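PDB 6WO6: RavA from Legionella pneumophila str. Paris, which is of unknown biochemical function but is an effector of Legionella pneumophila, probably acting inside the host cell during infection. Local coordinates for residues E14-V19 with V49-V54; S104-K109 with S151-N156; R179-D184 with S215-K220; R263-D268 with E293-H298. The protein carries 2 engineered substitutions. One frame throughout, in Å; residues are numbered along the deposited sequence.

Contact 1 of 4, residues E14-V19 with V49-V54; sequences EHPYEV and VLECPV
Y17 lays its phenol ring over the backbone of C52: C52 CA stands 3.8 Å from the ring centroid and 8° off the ring normal, a CH-pi contact almost over the centre of one face. The thiol reaches further along the same residue, with C52 SG 3.5 Å from Y17 CE1, and forms an oblique sulfur-aromatic contact. On the other flank of the ring, P53 CD touches Y17 CE2 at 3.7 Å. Y17 is swung to where this is possible by a first torsion of 178°, which carries the ring away from its own backbone N and across the chain where helix 38-51 ends. Nearer the backbone, CB of Y17 meets CB of E51 at 3.8 Å. The extended side chain of E51 runs to the start of helix 16-20, crossing P16 at about a right angle. Its OE2 accepts a weak but nearly straight hydrogen bond from Y17 N (3.4 Å, 168°), while P16 CD lies 3.2 Å from the same E51 oxygen. Helix 54-66 borders the ring as well: Y17 OH is hydrogen-bonded to E56, and F60 meets the ring edge-to-face. The chemistry is thus divided: packing against C52 and P53, together with the hydroxyl's bond to E56, holds the ring, while a carboxylate lies at a helix's first turn, where the helix dipole would probably favour its negative charge.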
# COMPACT_ATOMS: atom_id res chain seq x y z
N GLU A 14 -27.85 25.65 2.52
CA GLU A 14 -27.60 24.25 2.84
C GLU A 14 -26.86 23.50 1.74
O GLU A 14 -26.23 22.48 2.03
CB GLU A 14 -28.92 23.53 3.16
CG GLU A 14 -29.97 23.59 2.07
CD GLU A 14 -31.32 23.07 2.54
OE1 GLU A 14 -31.66 23.30 3.72
OE2 GLU A 14 -32.04 22.43 1.74
N HIS A 15 -26.91 23.99 0.51
CA HIS A 15 -26.11 23.46 -0.60
C HIS A 15 -25.41 24.63 -1.27
O HIS A 15 -25.82 25.08 -2.35
CB HIS A 15 -26.98 22.68 -1.59
CG HIS A 15 -27.65 21.48 -0.99
ND1 HIS A 15 -26.95 20.43 -0.43
CD2 HIS A 15 -28.97 21.17 -0.86
CE1 HIS A 15 -27.81 19.53 0.02
NE2 HIS A 15 -29.03 19.95 -0.23
N PRO A 16 -24.35 25.15 -0.65
CA PRO A 16 -23.71 26.37 -1.20
C PRO A 16 -23.13 26.20 -2.59
O PRO A 16 -23.12 27.17 -3.35
CB PRO A 16 -22.62 26.68 -0.16
CG PRO A 16 -22.40 25.40 0.57
CD PRO A 16 -23.73 24.73 0.61
N TYR A 17 -22.65 25.01 -2.96
CA TYR A 17 -22.06 24.86 -4.29
C TYR A 17 -23.12 24.90 -5.38
O TYR A 17 -22.89 25.46 -6.45
CB TYR A 17 -21.24 23.57 -4.38
CG TYR A 17 -20.65 23.37 -5.76
CD1 TYR A 17 -19.59 24.15 -6.20
CD2 TYR A 17 -21.18 22.44 -6.65
CE1 TYR A 17 -19.05 24.00 -7.46
CE2 TYR A 17 -20.65 22.27 -7.91
CZ TYR A 17 -19.58 23.05 -8.31
OH TYR A 17 -19.04 22.90 -9.57
N GLU A 18 -24.29 24.31 -5.12
CA GLU A 18 -25.36 24.36 -6.11
C GLU A 18 -25.84 25.78 -6.35
O GLU A 18 -26.27 26.12 -7.46
CB GLU A 18 -26.52 23.47 -5.66
CG GLU A 18 -26.13 22.03 -5.37
N VAL A 19 -25.76 26.64 -5.33
CA VAL A 19 -26.31 27.99 -5.42
C VAL A 19 -25.28 28.99 -5.93
O VAL A 19 -25.61 29.87 -6.73
CB VAL A 19 -26.88 28.40 -4.05
CG1 VAL A 19 -27.48 29.80 -4.11
CG2 VAL A 19 -27.90 27.39 -3.56
N VAL A 49 -16.38 24.83 -1.08
CA VAL A 49 -15.34 24.05 -1.75
C VAL A 49 -15.50 22.56 -1.47
O VAL A 49 -15.20 21.73 -2.34
CB VAL A 49 -13.96 24.59 -1.34
CG1 VAL A 49 -12.94 23.47 -1.25
CG2 VAL A 49 -13.49 25.64 -2.32
N LEU A 50 -15.99 22.19 -0.28
CA LEU A 50 -16.21 20.78 0.03
C LEU A 50 -17.24 20.17 -0.90
O LEU A 50 -17.02 19.10 -1.48
CB LEU A 50 -16.64 20.62 1.49
CG LEU A 50 -15.52 20.48 2.52
CD1 LEU A 50 -16.04 20.78 3.91
CD2 LEU A 50 -14.94 19.08 2.46
N GLU A 51 -18.38 20.84 -1.07
CA GLU A 51 -19.47 20.26 -1.86
C GLU A 51 -19.16 20.19 -3.35
O GLU A 51 -19.89 19.51 -4.08
CB GLU A 51 -20.76 21.05 -1.64
CG GLU A 51 -21.31 20.94 -0.24
CD GLU A 51 -22.69 21.53 -0.13
OE1 GLU A 51 -23.33 21.38 0.93
OE2 GLU A 51 -23.15 22.15 -1.12
N CYS A 52 -18.11 20.86 -3.82
CA CYS A 52 -17.78 20.84 -5.24
C CYS A 52 -17.16 19.50 -5.62
O CYS A 52 -16.11 19.15 -5.07
CB CYS A 52 -16.83 21.97 -5.58
SG CYS A 52 -16.19 21.92 -7.26
N PRO A 53 -17.76 18.73 -6.53
CA PRO A 53 -17.16 17.45 -6.93
C PRO A 53 -15.82 17.68 -7.62
O PRO A 53 -15.54 18.75 -8.15
CB PRO A 53 -18.19 16.85 -7.89
CG PRO A 53 -19.46 17.60 -7.62
CD PRO A 53 -19.04 18.97 -7.21
N VAL A 54 -15.00 16.63 -7.62
CA VAL A 54 -13.64 16.74 -8.15
C VAL A 54 -13.67 17.08 -9.64
O VAL A 54 -12.91 17.95 -10.11
CB VAL A 54 -12.85 15.45 -7.88
CG1 VAL A 54 -11.50 15.49 -8.59
CG2 VAL A 54 -12.66 15.27 -6.38

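Contact 2 of 4, residues S104-K109 with S151-N156; sequences SMILEK and SQNINN
N153 reaches from helix 147-157 to the end of helix 102-107, and all of its short side chain is turned to I106, the apolar CB to a methyl and the amide to the carbonyl. N153 CB passes the methyl CG2 of I106 at 4.2 Å, a loose apolar touch between side chains that run antiparallel past one another. N153 CG follows, 4.1 Å from I106 O, turned back beside its own backbone N by a first torsion of -80°. At the tip, ND2 of N153 gives the one hydrogen bond between the segments, to I106 O at 3.0 Å. The oxygen lies practically in the plane of the amide, yet the bond is bent, with an angle of 146° at the hydrogen, and the donor is tilted out of the plane of the carbonyl. Around the same nitrogen stand L107 CA at 4.0 Å and, more distantly, the aliphatic chain of K109, whose CE is 4.3 Å from N153 ND2. The amide therefore engages the last turn of helix 102-107, just before the chain bends away through E108 and K109. Beside the amide, the two isoleucines make the apolar half of the contact: I106 CD1 meets I154 CD1 at 3.6 Å, the side chains perpendicular to each other. The fold has no strands, and the surroundings are helical too. L107 leans on R149 and V150, one turn earlier in helix 147-157, while I154 also touches F163 and A164 of helix 162-181, so helix 147-157 packs on both helix 102-107 and helix 162-181.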
# COMPACT_ATOMS: atom_id res chain seq x y z
N SER A 104 6.89 14.40 -4.17
CA SER A 104 7.63 15.60 -4.56
C SER A 104 6.88 16.86 -4.14
O SER A 104 7.45 17.76 -3.52
CB SER A 104 7.89 15.61 -6.07
OG SER A 104 8.84 14.62 -6.43
N MET A 105 5.58 16.92 -4.45
CA MET A 105 4.77 18.06 -4.05
C MET A 105 4.77 18.23 -2.54
O MET A 105 4.79 19.36 -2.03
CB MET A 105 3.35 17.90 -4.58
CG MET A 105 2.29 18.66 -3.82
SD MET A 105 0.68 18.57 -4.64
CE MET A 105 0.74 16.93 -5.34
N ILE A 106 4.77 17.13 -1.79
CA ILE A 106 4.78 17.24 -0.33
C ILE A 106 6.14 17.70 0.18
O ILE A 106 6.23 18.44 1.17
CB ILE A 106 4.34 15.91 0.30
CG1 ILE A 106 2.90 15.60 -0.12
CG2 ILE A 106 4.47 15.95 1.82
CD1 ILE A 106 2.14 14.73 0.85
N LEU A 107 7.23 17.31 -0.50
CA LEU A 107 8.57 17.66 -0.05
C LEU A 107 8.99 19.05 -0.52
O LEU A 107 9.70 19.75 0.21
CB LEU A 107 9.58 16.63 -0.56
CG LEU A 107 9.50 15.23 0.03
CD1 LEU A 107 10.52 14.31 -0.61
CD2 LEU A 107 9.68 15.28 1.54
N GLU A 108 8.56 19.46 -1.71
CA GLU A 108 8.86 20.78 -2.27
C GLU A 108 8.22 21.92 -1.49
O GLU A 108 8.27 23.06 -1.96
CB GLU A 108 8.43 20.85 -3.73
CG GLU A 108 9.28 20.02 -4.68
CD GLU A 108 8.60 19.76 -6.01
OE1 GLU A 108 7.42 20.16 -6.16
OE2 GLU A 108 9.23 19.16 -6.90
N LYS A 109 7.62 21.60 -0.33
CA LYS A 109 6.97 22.58 0.53
C LYS A 109 5.87 23.33 -0.21
O LYS A 109 5.60 24.51 0.07
CB LYS A 109 7.99 23.56 1.13
CG LYS A 109 9.29 22.88 1.57
CD LYS A 109 9.70 23.28 2.98
CE LYS A 109 8.98 22.45 4.03
NZ LYS A 109 9.40 22.83 5.41
N SER A 151 6.95 11.72 5.60
CA SER A 151 6.22 11.48 6.83
C SER A 151 6.34 12.65 7.80
O SER A 151 5.34 13.16 8.31
CB SER A 151 6.71 10.18 7.49
OG SER A 151 5.81 9.74 8.49
N GLN A 152 7.58 13.12 8.03
CA GLN A 152 7.77 14.21 8.99
C GLN A 152 6.94 15.43 8.61
O GLN A 152 6.25 16.00 9.46
CB GLN A 152 9.25 14.59 9.08
CG GLN A 152 9.52 15.66 10.13
CD GLN A 152 10.91 16.26 10.02
OE1 GLN A 152 11.06 17.47 9.82
NE2 GLN A 152 11.93 15.43 10.17
N ASN A 153 6.97 15.82 7.33
CA ASN A 153 6.15 16.94 6.89
C ASN A 153 4.69 16.72 7.25
O ASN A 153 4.04 17.61 7.82
CB ASN A 153 6.32 17.15 5.38
CG ASN A 153 7.59 17.90 5.03
OD1 ASN A 153 8.50 18.03 5.85
ND2 ASN A 153 7.67 18.41 3.80
N ILE A 154 4.17 15.52 6.98
CA ILE A 154 2.77 15.23 7.28
C ILE A 154 2.49 15.39 8.76
O ILE A 154 1.41 15.85 9.15
CB ILE A 154 2.40 13.82 6.79
CG1 ILE A 154 2.73 13.66 5.30
CG2 ILE A 154 0.93 13.55 7.02
CD1 ILE A 154 1.87 14.51 4.41
N ASN A 155 3.46 15.04 9.62
CA ASN A 155 3.23 15.18 11.05
C ASN A 155 3.26 16.63 11.51
O ASN A 155 2.65 16.96 12.53
CB ASN A 155 4.25 14.34 11.82
CG ASN A 155 4.02 12.85 11.65
OD1 ASN A 155 2.93 12.34 11.90
ND2 ASN A 155 5.05 12.14 11.20
N ASN A 156 3.95 17.50 10.77
CA ASN A 156 4.02 18.90 11.17
C ASN A 156 2.76 19.66 10.78
O ASN A 156 2.34 20.57 11.51
CB ASN A 156 5.24 19.58 10.55
CG ASN A 156 6.55 19.04 11.11
OD1 ASN A 156 6.60 18.53 12.23
ND2 ASN A 156 7.62 19.15 10.33

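Contact 3 of 4, residues R179-D184 with S215-K220; sequences RLLLGD and SSIAGK
I217 points its side chain at the end of helix 162-181 and divides its carbons between two leucines. The branches of I217 part at CB: CG2 stands opposite the backbone N and touches L181 CD1 at 3.8 Å, whereas CG1, beside the backbone N, carries CD1 out to L182 CD2 at 3.7 Å. The leucines differ in conformation. L181 holds CG opposite its own N (chi1 -171°) and lies crosswise to I217; L182, the first residue beyond the helix, begins pointing away, but with CG beside its N (chi1 -70°) the end of the side chain comes closer and CD2 meets I217. L181 also packs on I210, as I217 does, and on F189 and F190 of helix 188-191. One turn further along helix 214-224, K220 is extended beyond CG as far as CE, where the last torsion turns NZ aside. Its methylenes lie against the chain that leaves L182, with K220 CD 3.4 Å from G183 O and K220 CE 3.9 Å from D184 OD1. The ammonium stays apart from the acid: NZ of K220 is 5.1 Å from D184 OD1. Such spacing allows a general attraction between opposite charges, probably a modest one, since D184 is exposed to solvent, so that the aliphatic packing of I217 with L181 and L182 probably contributes most to holding the segments together, the lysine adding mostly its hydrocarbon.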
# COMPACT_ATOMS: atom_id res chain seq x y z
N ARG A 179 12.26 -5.03 2.77
CA ARG A 179 13.45 -5.52 3.47
C ARG A 179 13.29 -6.95 3.98
O ARG A 179 14.28 -7.68 4.06
CB ARG A 179 13.79 -4.59 4.64
N LEU A 180 12.07 -7.37 4.32
CA LEU A 180 11.86 -8.67 4.96
C LEU A 180 11.22 -9.69 4.03
O LEU A 180 11.82 -10.74 3.77
CB LEU A 180 11.01 -8.49 6.22
CG LEU A 180 11.61 -7.60 7.31
CD1 LEU A 180 10.83 -7.74 8.61
CD2 LEU A 180 13.09 -7.92 7.51
N LEU A 181 10.02 -9.42 3.51
CA LEU A 181 9.31 -10.42 2.72
C LEU A 181 10.08 -10.80 1.47
O LEU A 181 10.17 -11.98 1.11
CB LEU A 181 7.91 -9.91 2.36
CG LEU A 181 6.99 -10.95 1.71
CD1 LEU A 181 6.90 -12.19 2.59
CD2 LEU A 181 5.61 -10.37 1.47
N LEU A 182 10.66 -9.81 0.78
CA LEU A 182 11.44 -10.06 -0.43
C LEU A 182 12.91 -10.32 -0.13
O LEU A 182 13.72 -10.33 -1.06
CB LEU A 182 11.30 -8.89 -1.40
CG LEU A 182 9.93 -8.73 -2.07
CD1 LEU A 182 9.86 -7.41 -2.82
CD2 LEU A 182 9.66 -9.90 -3.00
N GLY A 183 13.28 -10.53 1.14
CA GLY A 183 14.65 -10.75 1.52
C GLY A 183 14.97 -12.22 1.75
O GLY A 183 14.21 -13.12 1.39
N ASP A 184 16.13 -12.45 2.37
CA ASP A 184 16.58 -13.81 2.67
C ASP A 184 15.89 -14.42 3.88
O ASP A 184 15.98 -15.63 4.07
CB ASP A 184 18.10 -13.82 2.89
CG ASP A 184 18.88 -13.61 1.61
OD1 ASP A 184 18.39 -14.03 0.54
OD2 ASP A 184 19.98 -13.02 1.67
N SER A 215 7.01 -17.87 -5.90
CA SER A 215 7.77 -19.12 -5.83
C SER A 215 9.02 -18.96 -4.98
O SER A 215 9.29 -19.77 -4.09
CB SER A 215 8.13 -19.59 -7.24
OG SER A 215 6.97 -19.89 -7.99
N SER A 216 9.80 -17.91 -5.25
CA SER A 216 11.02 -17.67 -4.48
C SER A 216 10.71 -17.40 -3.01
O SER A 216 11.39 -17.92 -2.12
CB SER A 216 11.79 -16.50 -5.10
OG SER A 216 12.79 -16.01 -4.22
N ILE A 217 9.70 -16.57 -2.75
CA ILE A 217 9.33 -16.27 -1.37
C ILE A 217 8.88 -17.53 -0.65
O ILE A 217 9.24 -17.76 0.51
CB ILE A 217 8.23 -15.18 -1.34
CG1 ILE A 217 8.70 -13.92 -2.07
CG2 ILE A 217 7.83 -14.85 0.09
CD1 ILE A 217 7.58 -12.95 -2.36
N ALA A 218 8.11 -18.38 -1.33
CA ALA A 218 7.63 -19.61 -0.71
C ALA A 218 8.79 -20.56 -0.42
O ALA A 218 8.81 -21.21 0.63
CB ALA A 218 6.59 -20.28 -1.60
N GLY A 219 9.75 -20.64 -1.34
CA GLY A 219 10.92 -21.47 -1.08
C GLY A 219 11.72 -21.00 0.12
O GLY A 219 12.08 -21.79 0.99
N LYS A 220 11.99 -19.69 0.18
CA LYS A 220 12.72 -19.15 1.32
C LYS A 220 11.94 -19.29 2.62
O LYS A 220 12.54 -19.53 3.67
CB LYS A 220 13.08 -17.68 1.07
CG LYS A 220 13.99 -17.46 -0.13
CD LYS A 220 14.72 -16.12 -0.03
CE LYS A 220 15.46 -15.79 -1.31
NZ LYS A 220 14.53 -15.44 -2.42

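Contact 4 of 4, residues R263-D268 with E293-H298; sequences RNLLGD and ELLKGH
L295 is the meeting point of two neighbouring leucines: its CD2 lies 3.7 Å from L265 CD2 and 3.6 Å from L266 CD2, so three methyl groups converge. This is the close-packed side of the contact. L265, with CG held opposite its backbone N (chi1 -173°), comes in square to L295, and it also packs on P270, F273 and F274 of helix 270-275. L266 takes a different staggered position, CG beside its own N (chi1 -60°), and sends its two methyls to different partners: CD2 goes to L295, while CD1 meets the backbone at L294 O, 3.3 Å away. On the other side the contact thins out. There H298, an exposed residue, comes nearest with CB, 4.3 Å from L266 CD2, its ring oblique to that methyl. L266 itself is partly exposed, in contrast to the buried L265 and L295. The polar groups of the two segments do not bond to one another; the turn from L295 to H298 is instead closed on itself by H298 N bonding L295 O at 3.2 Å, and H298 is the N-cap of helix 299-304. Helix 246-265 thus ends against the turn between helices 290-294 and 299-304 through leucines at the helix ends, a case of helix-end packing within this strand-free, all-helical fold.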
# COMPACT_ATOMS: atom_id res chain seq x y z
N ARG A 263 10.20 -36.54 5.89
CA ARG A 263 9.57 -37.78 6.33
C ARG A 263 9.96 -38.97 5.46
O ARG A 263 10.34 -40.02 5.99
CB ARG A 263 8.05 -37.61 6.35
CG ARG A 263 7.29 -38.73 7.05
CD ARG A 263 5.78 -38.50 6.97
NE ARG A 263 5.04 -39.28 7.96
CZ ARG A 263 4.54 -40.49 7.74
NH1 ARG A 263 4.70 -41.09 6.57
NH2 ARG A 263 3.88 -41.12 8.71
N ASN A 264 9.88 -38.82 4.14
CA ASN A 264 10.06 -39.94 3.23
C ASN A 264 11.44 -39.99 2.59
O ASN A 264 12.01 -41.08 2.46
CB ASN A 264 8.99 -39.90 2.13
CG ASN A 264 7.59 -40.04 2.69
OD1 ASN A 264 7.32 -40.91 3.52
ND2 ASN A 264 6.68 -39.18 2.24
N LEU A 265 12.00 -38.85 2.20
CA LEU A 265 13.32 -38.86 1.58
C LEU A 265 14.43 -39.09 2.60
O LEU A 265 15.44 -39.73 2.29
CB LEU A 265 13.57 -37.56 0.81
CG LEU A 265 14.86 -37.54 -0.01
CD1 LEU A 265 14.90 -38.73 -0.95
CD2 LEU A 265 14.99 -36.25 -0.79
N LEU A 266 14.25 -38.58 3.82
CA LEU A 266 15.23 -38.77 4.88
C LEU A 266 14.83 -39.86 5.86
O LEU A 266 15.44 -39.97 6.94
CB LEU A 266 15.46 -37.45 5.61
CG LEU A 266 15.98 -36.34 4.69
CD1 LEU A 266 16.36 -35.09 5.46
CD2 LEU A 266 17.17 -36.86 3.90
N GLY A 267 13.83 -40.66 5.52
CA GLY A 267 13.42 -41.79 6.33
C GLY A 267 14.14 -43.07 5.97
O GLY A 267 15.30 -43.05 5.53
N ASP A 268 13.45 -44.19 6.15
CA ASP A 268 14.05 -45.50 5.93
C ASP A 268 13.92 -45.99 4.49
O ASP A 268 14.75 -46.80 4.04
CB ASP A 268 13.43 -46.54 6.86
CG ASP A 268 13.76 -46.28 8.32
OD1 ASP A 268 14.90 -45.87 8.61
OD2 ASP A 268 12.87 -46.47 9.17
N GLU A 293 20.43 -27.87 1.66
CA GLU A 293 20.48 -27.80 3.12
C GLU A 293 19.96 -29.08 3.75
O GLU A 293 20.64 -29.71 4.57
CB GLU A 293 19.67 -26.60 3.61
CG GLU A 293 20.50 -25.50 4.25
CD GLU A 293 20.84 -24.39 3.28
OE1 GLU A 293 21.45 -23.38 3.71
OE2 GLU A 293 20.50 -24.51 2.08
N LEU A 294 18.74 -29.48 3.40
CA LEU A 294 18.10 -30.61 4.06
C LEU A 294 18.75 -31.95 3.71
O LEU A 294 18.60 -32.91 4.47
CB LEU A 294 16.61 -30.64 3.71
CG LEU A 294 15.87 -29.33 3.99
CD1 LEU A 294 14.38 -29.48 3.71
CD2 LEU A 294 16.10 -28.85 5.41
N LEU A 295 19.46 -32.03 2.58
CA LEU A 295 20.19 -33.24 2.21
C LEU A 295 21.68 -33.14 2.49
O LEU A 295 22.44 -34.00 2.05
CB LEU A 295 19.97 -33.56 0.72
CG LEU A 295 18.55 -33.79 0.20
CD1 LEU A 295 18.61 -34.34 -1.21
CD2 LEU A 295 17.78 -34.72 1.12
N LYS A 296 22.11 -32.11 3.22
CA LYS A 296 23.53 -31.91 3.47
C LYS A 296 24.06 -33.04 4.35
O LYS A 296 23.59 -33.23 5.47
CB LYS A 296 23.78 -30.55 4.12
CG LYS A 296 25.23 -30.12 4.08
CD LYS A 296 25.74 -29.68 5.44
CE LYS A 296 27.25 -29.73 5.49
NZ LYS A 296 27.77 -31.12 5.31
N GLY A 297 25.04 -33.78 3.83
CA GLY A 297 25.62 -34.87 4.59
C GLY A 297 24.68 -36.05 4.79
O GLY A 297 24.74 -36.71 5.83
N HIS A 298 23.82 -36.32 3.81
CA HIS A 298 22.93 -37.47 3.86
C HIS A 298 22.92 -38.27 2.56
O HIS A 298 22.23 -39.29 2.50
CB HIS A 298 21.49 -37.04 4.19
CG HIS A 298 21.26 -36.73 5.64
ND1 HIS A 298 21.08 -35.45 6.11
CD2 HIS A 298 21.19 -37.55 6.72
CE1 HIS A 298 20.90 -35.49 7.42
NE2 HIS A 298 20.96 -36.74 7.81

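Overall arrangement
The four contacts follow one another in series along an elongated, all-alpha chain without strands, and none touches another. Contacts 1 and 2 have centres 28 Å apart, contacts 2 and 3 about 32 Å, and contacts 3 and 4 only 23 Å, their nearest atoms about 8 Å apart. From contact 1 to contact 4 the centres span 71 Å, on opposite sides of the chain's centre. Contacts 2 and 3 are linked through consecutive helices, 147-157 and 162-181. Segments 179-184 and 263-268 resemble each other: in both, a helix ends on a leucine that is followed by Leu-Gly-Asp, and the paired leucines adopt nearly the same torsions.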